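Local structure of FBP protein (Leishmania major, 5OFU) at residues Thr89-Leu94 and Tyr113-Asp118; Pro119-Ser124 and Gly133-Val138; Glu276-Leu281 and His315-Val320. The protein probably catalyses the hydrolysis of fructose 1,6-bisphosphate to fructose 6-phosphate and phosphate as a magnesium-dependent, AMP-binding homotetramer. All coordinates share one frame; numbering follows the deposited sequence.

Contact 1: residues Thr89-Leu94 and Tyr113-Asp118; sequences TSVCVL and YLIFFD. With AMP (adenosine monophosphate), chain E.
Val91 and Ile115 meet almost at a right angle, CG1 of Val91 coming against CG1 of Ile115 at 3.5 Å. Leu94 treats the same isoleucine differently: the two side chains run alongside each other in one direction, Leu94 CD2 rests 3.9 Å from Ile115 CG1, and the same CD2 lies 4.1 Å from Phe117 CE1. On the other face of the sheet Val93 CB packs on Leu114 CG, with Cys92 SG loosely beside it.

Tyr113 opens the strand. With CG trans to the carbonyl carbon (chi1 -73°), its ring extends toward the nucleotide. Ser90 O and the AMP phosphate oxygen O2P both lie in the ring plane, at the edge formed by CD2 and CE2. The hydroxyl is used twice: Tyr113 OH donates to AMP O2P at 2.7 Å and accepts from AMP O3' at 2.8 Å, joining phosphate and ribose.

The backbones pair in parallel. Tyr113 N bonds to Ser90 O and Cys92 N to Tyr113 O (2.9 Å); Ile115 N donates to Val93 O at 3.0 Å. The register slips by one residue between Val91 and Val93, a beta bulge that fits the corner turned at Cys92.

Helix 27-47 covers Val91 and Ile115 through Leu31, and supplies Asp27, whose carbonyl holds Ser90 OG. Helix 73-87 packs on Leu94 and stacks Phe81 on Phe117. In the sheet, strand 103-104 borders the 89-94 side, and strand 132-140 the 113-118 side.

Contact 2: residues Pro119-Ser124 and Gly133-Val138; sequences PLDGSS and GSIWGV. With F6P (6-O-phosphono-beta-D-fructofuranose), chain F.
Asp121 and Gly133 form an antiparallel hydrogen-bonded pair, each using both its N-H and its carbonyl. Asp121 N donates to Gly133 O at 2.6 Å, and Gly133 N returns to Asp121 O at 3.1 Å. Gly133 O also receives the CA-H of Leu120 at 3.2 Å from Leu120 CA.

Just before this pair the chain corners at Pro119 and Leu120, and a side chain takes over from the backbone. Ser134 OG donates to Pro119 O at 2.6 Å, approaching from above the carbonyl plane instead of within it. The same hydroxyl is hydrogen-bonded to Tyr173 OH, so it ties the corner to strand 165-173.

The Asp121 carboxylate is divided between two jobs. Its CG stands trans to the backbone N (chi1 173°), which carries the group out to the sugar. OD1 accepts from F6P O3 at 2.7 Å, and OD2 is held by Val253 N, a second-shell bond that limits rotation of the carboxylate. Ile135 CD1 lies 3.9 Å from Asp121 OD1 and gives that side an apolar neighbour. Asp121 is also a manganese ligand in this enzyme, as is Leu120, so the turn serves both the metal and the sugar site.

The contact closes the sugar-binding end of the hairpin made by strands 113-121 and 132-140, where Leu120 packs on Leu73 and Ser77 of helix 73-87 and on Ile46 of helix 27-47. Strand 165-173 lies on the other side of strand 132-140, Ser134 pairing with Ala171 through the backbone.

Contact 3: residues Glu276-Leu281 and His315-Val320; sequences EGKLRL and HQRTPV. With F6P (6-O-phosphono-beta-D-fructofuranose), chain F.
Two guanidinium groups lie flat on each other: that of Arg280 stacks on that of Arg317 with centres 3.7 Å apart and planes only 11° from parallel. Arg280 NH1 sits over the centre of the Arg317 group, while His315 covers the opposite face of Arg280 with its CB and ND1. Arg280 gets there by bending at chi2 and chi3, whereas Arg317 runs extended from CG to NE. The like charges are probably eased by the salt bridge from Arg280 NE to Glu97, itself a manganese ligand.

Among the hydrogen bonds, Arg317 NH1 donates to Lys278 O at 2.7 Å, in the carbonyl plane and on a lone pair, with the acceptor only 5° out of the guanidinium plane. This helps fix the rotation of the Arg317 group on which Arg280 lies. Between backbones, Thr318 N reaches Leu279 O at 3.0 Å and Leu281 N reaches Gln316 O at 2.8 Å. A water accepts from Leu279 N and donates to Thr318 O, bridging where the strands part.

The backbone bonds belong to a short, weakly bonded antiparallel pairing of strand 279-280 with strand 317-323 in the C-terminal domain, with Arg280 at the N-cap position of helix 281-294 and its N-H bonded to Glu284.

In the apolar contact, Leu279 and Val320 cross at about a right angle, CD1 of Leu279 3.6 Å from CG2 of Val320. Leu281 and Gln316 lie side by side, CD2 of the leucine against the amide, whose OE1 is bonded to Thr312 N.

For the ligand, Lys278, extended throughout, donates from NZ to F6P O5 (2.8 Å) and to F6P O6 (3.0 Å).

How the contacts relate
Contacts 1 and 2 are buried and share strand 113-121 of one sheet; Phe116 O and Gly137 N, and Asp118 N and Ile135 O, probably hydrogen-bond between them. Contact 3 belongs to the C-terminal sheet and is only partly buried; its nearest atoms are about 6 Å from contact 2 and about 7 Å from contact 1. Chemistry follows place: contact 1 joins parallel strand pairing to aliphatic and aromatic packing, with the nucleotide at one end, contact 2 is almost wholly polar at a strand end, and contact 3 mixes stacked arginines with a water. Contacts 2 and 3 hold the same F6P from two domains, and Glu284 lies near both.

Contact 1: residues Thr89-Leu94 and Tyr113-Asp118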
loop_
_atom_site.group_PDB
_atom_site.type_symbol
_atom_site.label_atom_id
_atom_site.label_comp_id
_atom_site.label_asym_id
_atom_site.label_seq_id
_atom_site.Cartn_x
_atom_site.Cartn_y
_atom_site.Cartn_z
ATOM N N THR A 89 1.064 15.322 -24.860
ATOM C CA THR A 89 1.164 16.293 -25.980
ATOM C C THR A 89 2.606 16.557 -26.501
ATOM O O THR A 89 2.801 17.457 -27.314
ATOM C CB THR A 89 0.475 17.684 -25.676
ATOM O OG1 THR A 89 1.458 18.639 -25.262
ATOM C CG2 THR A 89 -0.641 17.656 -24.583
ATOM N N SER A 90 3.593 15.780 -26.049
ATOM C CA SER A 90 4.999 16.031 -26.353
ATOM C C SER A 90 5.559 15.107 -27.437
ATOM O O SER A 90 6.620 15.404 -27.996
ATOM C CB SER A 90 5.852 15.866 -25.093
ATOM O OG SER A 90 5.510 16.808 -24.099
ATOM N N VAL A 91 4.881 13.996 -27.739
ATOM C CA VAL A 91 5.390 13.026 -28.728
ATOM C C VAL A 91 4.715 13.198 -30.082
ATOM O O VAL A 91 3.537 13.575 -30.135
ATOM C CB VAL A 91 5.243 11.554 -28.249
ATOM C CG1 VAL A 91 5.677 11.428 -26.800
ATOM C CG2 VAL A 91 3.822 11.033 -28.429
ATOM N N CYS A 92 5.478 12.994 -31.160
ATOM C CA CYS A 92 4.888 12.783 -32.484
ATOM C C CYS A 92 4.905 11.317 -32.886
ATOM O O CYS A 92 3.973 10.883 -33.552
ATOM C CB CYS A 92 5.549 13.628 -33.570
ATOM S SG CYS A 92 7.313 13.388 -33.775
ATOM N N VAL A 93 5.927 10.562 -32.469
ATOM C CA VAL A 93 6.057 9.142 -32.821
ATOM C C VAL A 93 6.304 8.250 -31.595
ATOM O O VAL A 93 7.157 8.558 -30.769
ATOM C CB VAL A 93 7.195 8.928 -33.837
ATOM C CG1 VAL A 93 7.348 7.459 -34.185
ATOM C CG2 VAL A 93 6.928 9.739 -35.096
ATOM N N LEU A 94 5.504 7.182 -31.473
ATOM C CA LEU A 94 5.698 6.113 -30.481
ATOM C C LEU A 94 6.076 4.828 -31.192
ATOM O O LEU A 94 5.517 4.520 -32.247
ATOM C CB LEU A 94 4.417 5.809 -29.707
ATOM C CG LEU A 94 3.963 6.712 -28.578
ATOM C CD1 LEU A 94 2.802 6.052 -27.846
ATOM C CD2 LEU A 94 5.102 6.996 -27.617
ATOM N N TYR A 113 9.095 14.943 -30.090
ATOM C CA TYR A 113 9.838 13.836 -29.487
ATOM C C TYR A 113 9.376 12.499 -30.051
ATOM O O TYR A 113 8.178 12.296 -30.266
ATOM C CB TYR A 113 9.717 13.852 -27.964
ATOM C CG TYR A 113 10.526 14.958 -27.348
ATOM C CD1 TYR A 113 11.905 14.875 -27.300
ATOM C CD2 TYR A 113 9.919 16.090 -26.810
ATOM C CE1 TYR A 113 12.665 15.891 -26.748
ATOM C CE2 TYR A 113 10.678 17.112 -26.249
ATOM C CZ TYR A 113 12.059 17.007 -26.223
ATOM O OH TYR A 113 12.856 18.007 -25.696
ATOM N N LEU A 114 10.344 11.624 -30.339
ATOM C CA LEU A 114 10.092 10.232 -30.724
ATOM C C LEU A 114 10.513 9.365 -29.552
ATOM O O LEU A 114 11.644 9.504 -29.086
ATOM C CB LEU A 114 10.914 9.832 -31.953
ATOM C CG LEU A 114 10.777 10.646 -33.248
ATOM C CD1 LEU A 114 11.640 11.892 -33.212
ATOM C CD2 LEU A 114 11.142 9.808 -34.467
ATOM N N ILE A 115 9.604 8.525 -29.051
ATOM C CA ILE A 115 9.898 7.590 -27.942
ATOM C C ILE A 115 9.867 6.170 -28.479
ATOM O O ILE A 115 8.912 5.770 -29.141
ATOM C CB ILE A 115 8.870 7.625 -26.771
ATOM C CG1 ILE A 115 8.242 9.000 -26.588
ATOM C CG2 ILE A 115 9.519 7.161 -25.470
ATOM C CD1 ILE A 115 9.225 10.137 -26.417
ATOM N N PHE A 116 10.916 5.416 -28.206
ATOM C CA PHE A 116 10.930 3.997 -28.522
ATOM C C PHE A 116 11.105 3.249 -27.218
ATOM O O PHE A 116 11.996 3.580 -26.430
ATOM C CB PHE A 116 12.024 3.676 -29.536
ATOM C CG PHE A 116 11.771 4.295 -30.870
ATOM C CD1 PHE A 116 10.950 3.662 -31.798
ATOM C CD2 PHE A 116 12.300 5.529 -31.183
ATOM C CE1 PHE A 116 10.686 4.245 -33.031
ATOM C CE2 PHE A 116 12.035 6.118 -32.409
ATOM C CZ PHE A 116 11.225 5.474 -33.334
ATOM N N PHE A 117 10.238 2.271 -26.978
ATOM C CA PHE A 117 10.229 1.590 -25.704
ATOM C C PHE A 117 9.894 0.114 -25.811
ATOM O O PHE A 117 9.220 -0.322 -26.747
ATOM C CB PHE A 117 9.247 2.284 -24.746
ATOM C CG PHE A 117 7.821 2.261 -25.214
ATOM C CD1 PHE A 117 7.369 3.190 -26.132
ATOM C CD2 PHE A 117 6.935 1.309 -24.740
ATOM C CE1 PHE A 117 6.060 3.170 -26.574
ATOM C CE2 PHE A 117 5.612 1.293 -25.170
ATOM C CZ PHE A 117 5.173 2.226 -26.088
ATOM N N ASP A 118 10.387 -0.638 -24.836
ATOM C CA ASP A 118 9.939 -1.993 -24.571
ATOM C C ASP A 118 9.248 -1.917 -23.207
ATOM O O ASP A 118 9.920 -1.707 -22.202
ATOM C CB ASP A 118 11.136 -2.944 -24.541
ATOM C CG ASP A 118 10.731 -4.400 -24.336
ATOM O OD1 ASP A 118 9.524 -4.657 -24.114
ATOM O OD2 ASP A 118 11.634 -5.280 -24.385
HETATM P P AMP E . 11.790 21.150 -24.209
HETATM O O1P AMP E . 11.065 20.920 -22.909
HETATM O O2P AMP E . 11.393 20.219 -25.326
HETATM O O3P AMP E . 11.857 22.592 -24.655
HETATM O "O5'" AMP E . 13.306 20.833 -23.799
HETATM C "C5'" AMP E . 14.346 20.837 -24.769
HETATM C "C4'" AMP E . 15.594 20.133 -24.249
HETATM O "O4'" AMP E . 16.036 20.694 -23.011
HETATM C "C3'" AMP E . 15.390 18.653 -23.986
HETATM O "O3'" AMP E . 15.586 17.854 -25.147
HETATM C "C2'" AMP E . 16.402 18.356 -22.910
HETATM O "O2'" AMP E . 17.685 18.037 -23.449
HETATM C "C1'" AMP E . 16.447 19.654 -22.115
HETATM N N9 AMP E . 15.499 19.501 -20.976
HETATM C C8 AMP E . 14.248 20.003 -20.883
HETATM N N7 AMP E . 13.670 19.656 -19.713
HETATM C C5 AMP E . 14.552 18.915 -19.041
HETATM C C6 AMP E . 14.558 18.225 -17.746
HETATM N N6 AMP E . 13.479 18.293 -16.950
HETATM N N1 AMP E . 15.671 17.546 -17.398
HETATM C C2 AMP E . 16.758 17.483 -18.200
HETATM N N3 AMP E . 16.811 18.086 -19.406
HETATM C C4 AMP E . 15.754 18.799 -19.873
#

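Contact 2: residues Pro119-Ser124 and Gly133-Val138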
loop_
_atom_site.group_PDB
_atom_site.type_symbol
_atom_site.label_atom_id
_atom_site.label_comp_id
_atom_site.label_asym_id
_atom_site.label_seq_id
_atom_site.Cartn_x
_atom_site.Cartn_y
_atom_site.Cartn_z
ATOM N N PRO A 119 7.910 -2.048 -23.170
ATOM C CA PRO A 119 7.178 -1.804 -21.921
ATOM C C PRO A 119 7.308 -2.901 -20.873
ATOM O O PRO A 119 7.129 -2.622 -19.689
ATOM C CB PRO A 119 5.725 -1.687 -22.383
ATOM C CG PRO A 119 5.663 -2.522 -23.606
ATOM C CD PRO A 119 7.001 -2.381 -24.281
ATOM N N LEU A 120 7.580 -4.134 -21.309
ATOM C CA LEU A 120 7.774 -5.262 -20.402
ATOM C C LEU A 120 8.853 -6.196 -20.942
ATOM O O LEU A 120 8.588 -7.203 -21.596
ATOM C CB LEU A 120 6.452 -5.992 -20.138
ATOM C CG LEU A 120 6.438 -6.956 -18.948
ATOM C CD1 LEU A 120 6.807 -6.263 -17.646
ATOM C CD2 LEU A 120 5.064 -7.600 -18.814
ATOM N N ASP A 121 10.087 -5.816 -20.648
ATOM C CA ASP A 121 11.274 -6.583 -20.960
ATOM C C ASP A 121 11.410 -7.777 -20.023
ATOM O O ASP A 121 11.119 -7.675 -18.832
ATOM C CB ASP A 121 12.496 -5.669 -20.843
ATOM C CG ASP A 121 13.803 -6.403 -20.992
ATOM O OD1 ASP A 121 14.221 -6.669 -22.148
ATOM O OD2 ASP A 121 14.432 -6.693 -19.948
ATOM N N GLY A 122 11.893 -8.893 -20.571
ATOM C CA GLY A 122 12.079 -10.135 -19.822
ATOM C C GLY A 122 10.788 -10.917 -19.725
ATOM O O GLY A 122 10.476 -11.468 -18.678
ATOM N N SER A 123 10.040 -10.967 -20.827
ATOM C CA SER A 123 8.697 -11.566 -20.848
ATOM C C SER A 123 8.662 -13.054 -20.499
ATOM O O SER A 123 7.642 -13.542 -20.033
ATOM C CB SER A 123 8.027 -11.345 -22.215
ATOM O OG SER A 123 8.694 -12.077 -23.230
ATOM N N SER A 124 9.769 -13.762 -20.715
ATOM C CA SER A 124 9.888 -15.160 -20.311
ATOM C C SER A 124 9.994 -15.341 -18.780
ATOM O O SER A 124 9.807 -16.465 -18.291
ATOM C CB SER A 124 11.079 -15.836 -20.998
ATOM O OG SER A 124 12.289 -15.614 -20.282
ATOM N N GLY A 133 11.236 -5.582 -16.496
ATOM C CA GLY A 133 11.491 -4.158 -16.645
ATOM C C GLY A 133 10.854 -3.468 -17.814
ATOM O O GLY A 133 10.203 -4.097 -18.639
ATOM N N SER A 134 11.042 -2.153 -17.850
ATOM C CA SER A 134 10.658 -1.299 -18.975
ATOM C C SER A 134 11.892 -0.520 -19.412
ATOM O O SER A 134 12.730 -0.192 -18.581
ATOM C CB SER A 134 9.559 -0.334 -18.556
ATOM O OG SER A 134 8.437 -1.023 -18.039
ATOM N N ILE A 135 12.028 -0.276 -20.713
ATOM C CA ILE A 135 13.164 0.485 -21.262
ATOM C C ILE A 135 12.602 1.505 -22.235
ATOM O O ILE A 135 11.692 1.191 -22.999
ATOM C CB ILE A 135 14.152 -0.393 -22.053
ATOM C CG1 ILE A 135 14.537 -1.642 -21.294
ATOM C CG2 ILE A 135 15.436 0.366 -22.357
ATOM C CD1 ILE A 135 14.887 -2.777 -22.227
ATOM N N TRP A 136 13.171 2.699 -22.249
ATOM C CA TRP A 136 12.790 3.690 -23.237
ATOM C C TRP A 136 13.986 4.528 -23.694
ATOM O O TRP A 136 14.934 4.757 -22.944
ATOM C CB TRP A 136 11.665 4.586 -22.685
ATOM C CG TRP A 136 12.066 5.351 -21.476
ATOM C CD1 TRP A 136 12.639 6.580 -21.443
ATOM C CD2 TRP A 136 11.971 4.911 -20.120
ATOM N NE1 TRP A 136 12.895 6.953 -20.143
ATOM C CE2 TRP A 136 12.500 5.943 -19.310
ATOM C CE3 TRP A 136 11.464 3.764 -19.510
ATOM C CZ2 TRP A 136 12.550 5.858 -17.920
ATOM C CZ3 TRP A 136 11.511 3.674 -18.114
ATOM C CH2 TRP A 136 12.055 4.721 -17.338
ATOM N N GLY A 137 13.909 4.977 -24.944
ATOM C CA GLY A 137 14.828 5.959 -25.491
ATOM C C GLY A 137 14.042 7.091 -26.098
ATOM O O GLY A 137 13.033 6.844 -26.772
ATOM N N VAL A 138 14.513 8.320 -25.882
ATOM C CA VAL A 138 13.859 9.526 -26.407
ATOM C C VAL A 138 14.774 10.255 -27.393
ATOM O O VAL A 138 15.914 10.591 -27.053
ATOM C CB VAL A 138 13.481 10.505 -25.282
ATOM C CG1 VAL A 138 12.725 11.699 -25.850
ATOM C CG2 VAL A 138 12.650 9.799 -24.215
HETATM O O1 F6P F . 13.705 -10.164 -25.878
HETATM C C1 F6P F . 14.565 -9.438 -24.988
HETATM C C2 F6P F . 14.868 -10.301 -23.770
HETATM O O2 F6P F . 13.638 -10.558 -23.079
HETATM C C3 F6P F . 15.889 -9.660 -22.831
HETATM O O3 F6P F . 15.285 -9.089 -21.670
HETATM C C4 F6P F . 16.832 -10.778 -22.435
HETATM O O4 F6P F . 18.189 -10.356 -22.309
HETATM C C5 F6P F . 16.693 -11.781 -23.556
HETATM O O5 F6P F . 15.442 -11.537 -24.206
HETATM C C6 F6P F . 16.723 -13.207 -23.048
HETATM O O6 F6P F . 16.928 -14.030 -24.193
HETATM P P F6P F . 17.291 -15.590 -24.064
HETATM O O1P F6P F . 15.990 -16.243 -23.653
HETATM O O2P F6P F . 18.388 -15.637 -23.024
HETATM O O3P F6P F . 17.690 -15.917 -25.473
#

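Contact 3: residues Glu276-Leu281 and His315-Val320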
loop_
_atom_site.group_PDB
_atom_site.type_symbol
_atom_site.label_atom_id
_atom_site.label_comp_id
_atom_site.label_asym_id
_atom_site.label_seq_id
_atom_site.Cartn_x
_atom_site.Cartn_y
_atom_site.Cartn_z
ATOM N N GLU A 276 22.649 -11.395 -36.464
ATOM C CA GLU A 276 22.870 -10.040 -35.951
ATOM C C GLU A 276 22.515 -9.897 -34.465
ATOM O O GLU A 276 22.196 -8.808 -34.010
ATOM C CB GLU A 276 22.069 -9.037 -36.797
ATOM C CG GLU A 276 22.550 -8.897 -38.239
ATOM C CD GLU A 276 23.746 -7.955 -38.402
ATOM O OE1 GLU A 276 24.715 -8.044 -37.618
ATOM O OE2 GLU A 276 23.722 -7.112 -39.330
ATOM N N GLY A 277 22.587 -10.983 -33.700
ATOM C CA GLY A 277 22.180 -10.982 -32.286
ATOM C C GLY A 277 20.670 -11.031 -32.096
ATOM O O GLY A 277 19.926 -11.206 -33.060
ATOM N N LYS A 278 20.215 -10.857 -30.856
ATOM C CA LYS A 278 18.781 -10.838 -30.540
ATOM C C LYS A 278 18.201 -9.433 -30.269
ATOM O O LYS A 278 17.084 -9.144 -30.682
ATOM C CB LYS A 278 18.478 -11.741 -29.340
ATOM C CG LYS A 278 16.995 -11.957 -29.118
ATOM C CD LYS A 278 16.709 -12.661 -27.805
ATOM C CE LYS A 278 15.206 -12.790 -27.600
ATOM N NZ LYS A 278 14.870 -13.317 -26.255
ATOM N N LEU A 279 18.932 -8.591 -29.547
ATOM C CA LEU A 279 18.336 -7.396 -28.942
ATOM C C LEU A 279 18.143 -6.307 -29.984
ATOM O O LEU A 279 19.020 -6.084 -30.812
ATOM C CB LEU A 279 19.193 -6.879 -27.785
ATOM C CG LEU A 279 19.625 -7.926 -26.747
ATOM C CD1 LEU A 279 20.364 -7.247 -25.612
ATOM C CD2 LEU A 279 18.452 -8.732 -26.212
ATOM N N ARG A 280 16.991 -5.634 -29.932
ATOM C CA ARG A 280 16.675 -4.559 -30.870
ATOM C C ARG A 280 17.475 -3.287 -30.588
ATOM O O ARG A 280 17.729 -2.943 -29.431
ATOM C CB ARG A 280 15.185 -4.237 -30.871
ATOM C CG ARG A 280 14.379 -5.010 -31.905
ATOM C CD ARG A 280 14.358 -6.492 -31.616
ATOM N NE ARG A 280 13.046 -7.093 -31.906
ATOM C CZ ARG A 280 12.651 -7.608 -33.070
ATOM N NH1 ARG A 280 13.452 -7.631 -34.137
ATOM N NH2 ARG A 280 11.425 -8.112 -33.150
ATOM N N LEU A 281 17.870 -2.600 -31.665
ATOM C CA LEU A 281 18.753 -1.435 -31.564
ATOM C C LEU A 281 18.032 -0.240 -30.955
ATOM O O LEU A 281 18.494 0.314 -29.967
ATOM C CB LEU A 281 19.337 -1.070 -32.934
ATOM C CG LEU A 281 20.321 0.115 -33.011
ATOM C CD1 LEU A 281 21.553 -0.077 -32.148
ATOM C CD2 LEU A 281 20.730 0.347 -34.457
ATOM N N HIS A 315 13.122 -2.582 -36.731
ATOM C CA HIS A 315 13.336 -3.694 -35.807
ATOM C C HIS A 315 14.721 -4.323 -35.941
ATOM O O HIS A 315 14.900 -5.523 -35.733
ATOM C CB HIS A 315 12.198 -4.706 -35.974
ATOM C CG HIS A 315 10.882 -4.188 -35.494
ATOM N ND1 HIS A 315 10.525 -4.200 -34.165
ATOM C CD2 HIS A 315 9.859 -3.590 -36.152
ATOM C CE1 HIS A 315 9.330 -3.650 -34.021
ATOM N NE2 HIS A 315 8.903 -3.272 -35.211
ATOM N N GLN A 316 15.707 -3.493 -36.268
ATOM C CA GLN A 316 17.086 -3.927 -36.478
ATOM C C GLN A 316 17.665 -4.521 -35.203
ATOM O O GLN A 316 17.539 -3.935 -34.140
ATOM C CB GLN A 316 17.931 -2.728 -36.905
ATOM C CG GLN A 316 19.396 -2.998 -37.215
ATOM C CD GLN A 316 20.138 -1.726 -37.610
ATOM O OE1 GLN A 316 19.539 -0.750 -38.047
ATOM N NE2 GLN A 316 21.455 -1.742 -37.463
ATOM N N ARG A 317 18.318 -5.669 -35.329
ATOM C CA ARG A 317 18.959 -6.315 -34.200
ATOM C C ARG A 317 20.435 -5.978 -34.170
ATOM O O ARG A 317 20.988 -5.530 -35.164
ATOM C CB ARG A 317 18.767 -7.818 -34.282
ATOM C CG ARG A 317 17.311 -8.254 -34.181
ATOM C CD ARG A 317 17.221 -9.764 -34.297
ATOM N NE ARG A 317 15.869 -10.242 -34.537
ATOM C CZ ARG A 317 14.945 -10.459 -33.605
ATOM N NH1 ARG A 317 15.187 -10.229 -32.318
ATOM N NH2 ARG A 317 13.745 -10.895 -33.974
ATOM N N THR A 318 21.057 -6.183 -33.013
ATOM C CA THR A 318 22.502 -5.995 -32.833
ATOM C C THR A 318 23.017 -6.858 -31.697
ATOM O O THR A 318 22.313 -7.065 -30.711
ATOM C CB THR A 318 22.883 -4.534 -32.523
ATOM O OG1 THR A 318 24.263 -4.460 -32.156
ATOM C CG2 THR A 318 22.045 -3.954 -31.380
ATOM N N PRO A 319 24.239 -7.396 -31.843
ATOM C CA PRO A 319 24.839 -8.027 -30.671
ATOM C C PRO A 319 25.201 -6.962 -29.651
ATOM O O PRO A 319 25.332 -5.787 -30.026
ATOM C CB PRO A 319 26.094 -8.699 -31.234
ATOM C CG PRO A 319 26.408 -7.965 -32.479
ATOM C CD PRO A 319 25.094 -7.521 -33.041
ATOM N N VAL A 320 25.340 -7.349 -28.382
ATOM C CA VAL A 320 25.750 -6.405 -27.345
ATOM C C VAL A 320 26.831 -6.969 -26.457
ATOM O O VAL A 320 26.822 -8.151 -26.154
ATOM C CB VAL A 320 24.555 -5.905 -26.480
ATOM C CG1 VAL A 320 23.499 -5.252 -27.356
ATOM C CG2 VAL A 320 23.938 -7.012 -25.659
HETATM O O1 F6P F . 13.705 -10.164 -25.878
HETATM C C1 F6P F . 14.565 -9.438 -24.988
HETATM C C2 F6P F . 14.868 -10.301 -23.770
HETATM O O2 F6P F . 13.638 -10.558 -23.079
HETATM C C3 F6P F . 15.889 -9.660 -22.831
HETATM O O3 F6P F . 15.285 -9.089 -21.670
HETATM C C4 F6P F . 16.832 -10.778 -22.435
HETATM O O4 F6P F . 18.189 -10.356 -22.309
HETATM C C5 F6P F . 16.693 -11.781 -23.556
HETATM O O5 F6P F . 15.442 -11.537 -24.206
HETATM C C6 F6P F . 16.723 -13.207 -23.048
HETATM O O6 F6P F . 16.928 -14.030 -24.193
HETATM P P F6P F . 17.291 -15.590 -24.064
HETATM O O1P F6P F . 15.990 -16.243 -23.653
HETATM O O2P F6P F . 18.388 -15.637 -23.024
HETATM O O3P F6P F . 17.690 -15.917 -25.473
HETATM O O HOH W 1 21.816 -9.375 -29.234
#